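Side-chain contact in mannosephosphate isomerase, putative (Archaeoglobus fulgidus, PDB 1ZX5), which probably interconverts D-mannose 6-phosphate and D-fructose 6-phosphate as a zinc-dependent isomerase of the type 1 family: residues Glu23-Leu28 with Ser34-Ser39. Numbering follows the deposited sequence.
With EDO (1,2-ethanediol), chain C.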
loop_
_atom_site.group_PDB
_atom_site.type_symbol
_atom_site.label_atom_id
_atom_site.label_comp_id
_atom_site.label_asym_id
_atom_site.label_seq_id
_atom_site.Cartn_x
_atom_site.Cartn_y
_atom_site.Cartn_z
ATOM N N GLU A 23 -5.692 -16.699 -5.519
ATOM C CA GLU A 23 -5.044 -16.857 -6.826
ATOM C C GLU A 23 -4.767 -15.562 -7.573
ATOM O O GLU A 23 -4.081 -15.580 -8.601
ATOM C CB GLU A 23 -5.876 -17.779 -7.727
ATOM C CG GLU A 23 -5.871 -19.212 -7.259
ATOM C CD GLU A 23 -6.669 -20.147 -8.160
ATOM O OE1 GLU A 23 -7.645 -20.744 -7.659
ATOM O OE2 GLU A 23 -6.301 -20.318 -9.338
ATOM N N TRP A 24 -5.311 -14.453 -7.073
ATOM C CA TRP A 24 -5.377 -13.183 -7.829
ATOM C C TRP A 24 -3.999 -12.623 -8.178
ATOM O O TRP A 24 -3.738 -12.253 -9.323
ATOM C CB TRP A 24 -6.211 -12.139 -7.046
ATOM C CG TRP A 24 -6.214 -10.730 -7.620
ATOM C CD1 TRP A 24 -6.705 -10.333 -8.856
ATOM C CD2 TRP A 24 -5.762 -9.524 -6.968
ATOM N NE1 TRP A 24 -6.559 -8.971 -9.004
ATOM C CE2 TRP A 24 -5.996 -8.448 -7.868
ATOM C CE3 TRP A 24 -5.193 -9.250 -5.711
ATOM C CZ2 TRP A 24 -5.662 -7.123 -7.559
ATOM C CZ3 TRP A 24 -4.847 -7.934 -5.398
ATOM C CH2 TRP A 24 -5.089 -6.883 -6.322
ATOM N N ILE A 25 -3.116 -12.561 -7.187
ATOM C CA ILE A 25 -1.794 -11.972 -7.398
ATOM C C ILE A 25 -0.953 -12.748 -8.433
ATOM O O ILE A 25 -0.457 -12.145 -9.385
ATOM C CB ILE A 25 -1.038 -11.751 -6.073
ATOM C CG1 ILE A 25 -1.715 -10.609 -5.295
ATOM C CG2 ILE A 25 0.457 -11.445 -6.354
ATOM C CD1 ILE A 25 -1.194 -10.420 -3.901
ATOM N N ALA A 26 -0.811 -14.062 -8.263
ATOM C CA ALA A 26 -0.045 -14.858 -9.230
ATOM C C ALA A 26 -0.590 -14.648 -10.645
ATOM O O ALA A 26 0.178 -14.532 -11.602
ATOM C CB ALA A 26 -0.057 -16.335 -8.864
ATOM N N LEU A 27 -1.915 -14.569 -10.763
ATOM C CA LEU A 27 -2.558 -14.353 -12.054
ATOM C C LEU A 27 -2.210 -12.986 -12.645
ATOM O O LEU A 27 -1.919 -12.900 -13.834
ATOM C CB LEU A 27 -4.071 -14.553 -11.959
ATOM C CG LEU A 27 -4.679 -15.069 -13.266
ATOM C CD1 LEU A 27 -4.455 -16.590 -13.392
ATOM C CD2 LEU A 27 -6.176 -14.714 -13.362
ATOM N N LEU A 28 -2.212 -11.935 -11.821
ATOM C CA LEU A 28 -1.699 -10.627 -12.248
ATOM C C LEU A 28 -0.297 -10.748 -12.818
ATOM O O LEU A 28 0.007 -10.120 -13.823
ATOM C CB LEU A 28 -1.667 -9.621 -11.094
ATOM C CG LEU A 28 -2.999 -9.027 -10.631
ATOM C CD1 LEU A 28 -2.764 -8.121 -9.446
ATOM C CD2 LEU A 28 -3.701 -8.305 -11.776
ATOM N N SER A 34 -2.058 -20.637 -5.996
ATOM C CA SER A 34 -2.780 -20.186 -4.798
ATOM C C SER A 34 -1.806 -19.915 -3.633
ATOM O O SER A 34 -0.654 -20.357 -3.660
ATOM C CB SER A 34 -3.846 -21.202 -4.381
ATOM O OG SER A 34 -3.261 -22.472 -4.206
ATOM N N GLY A 35 -2.281 -19.190 -2.623
ATOM C CA GLY A 35 -1.515 -18.938 -1.410
ATOM C C GLY A 35 -0.554 -17.764 -1.460
ATOM O O GLY A 35 0.336 -17.659 -0.613
ATOM N N ILE A 36 -0.717 -16.873 -2.435
ATOM C CA ILE A 36 0.097 -15.665 -2.464
ATOM C C ILE A 36 -0.752 -14.538 -1.896
ATOM O O ILE A 36 -1.766 -14.149 -2.507
ATOM C CB ILE A 36 0.548 -15.268 -3.901
ATOM C CG1 ILE A 36 1.231 -16.438 -4.648
ATOM C CG2 ILE A 36 1.393 -13.979 -3.867
ATOM C CD1 ILE A 36 2.602 -16.846 -4.153
ATOM N N GLY A 37 -0.345 -14.012 -0.740
ATOM C CA GLY A 37 -1.095 -12.930 -0.116
ATOM C C GLY A 37 -0.694 -11.515 -0.531
ATOM O O GLY A 37 -1.517 -10.594 -0.451
ATOM N N GLU A 38 0.568 -11.336 -0.960
ATOM C CA GLU A 38 1.142 -10.004 -1.149
ATOM C C GLU A 38 2.120 -9.949 -2.304
ATOM O O GLU A 38 2.797 -10.922 -2.602
ATOM C CB GLU A 38 1.846 -9.511 0.127
ATOM C CG GLU A 38 1.080 -9.847 1.421
ATOM C CD GLU A 38 1.709 -9.262 2.671
ATOM O OE1 GLU A 38 2.535 -8.319 2.559
ATOM O OE2 GLU A 38 1.370 -9.759 3.772
ATOM N N SER A 39 2.171 -8.792 -2.955
ATOM C CA SER A 39 3.240 -8.444 -3.872
ATOM C C SER A 39 3.764 -7.083 -3.468
ATOM O O SER A 39 2.999 -6.125 -3.445
ATOM C CB SER A 39 2.725 -8.353 -5.310
ATOM O OG SER A 39 3.749 -7.820 -6.124
HETATM C C1 EDO C . -7.608 -5.125 -10.945
HETATM O O1 EDO C . -7.747 -6.560 -10.884
HETATM C C2 EDO C . -6.265 -4.705 -10.334
HETATM O O2 EDO C . -5.215 -4.825 -11.295
HETATM O O HOH W 1 -3.393 -14.024 -4.658
#
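Ile25 lays both of its branches against the strand 36-39, and this one side chain carries most of the packing between the short helix 24-28 and the strand. Its CG2, anti to the backbone N, meets CG2 of Ile36 at 3.7 Å, the two side chains crossing at a slant, and the same Ile25 CG2 also lies 4.0 Å from CB of Ser39. The longer branch is extended (chi2 172°), which carries CD1 onto the backbone, 3.5 Å from both Gly37 O and Glu38 N. Ala26 adds a looser touch, its CB 4.4 Å from CG1 of Ile36, while near the start of the helix the aliphatic part of Glu23 passes beside CB of Ser34.

No direct hydrogen bond joins the two segments. Instead a water accepts from Ile25 N at 2.9 Å and lies 2.7 Å from Ile36 O, placed to donate to it though other acceptors compete, bridging the first turn of the helix to the strand. On another side of the helix, Trp24 NE1 donates to O1 of an ethanediol, probably from the crystallisation liquor, at the indole edge (3.3 Å, 153°).

A classic beta bulge sets Gly37 and Glu38 opposite Val16 of edge strand 15-17, and beside it the helix packs by Ile25 and Ala26 on strand 36-41, in the cupin-type catalytic domain of type I phosphomannose isomerases.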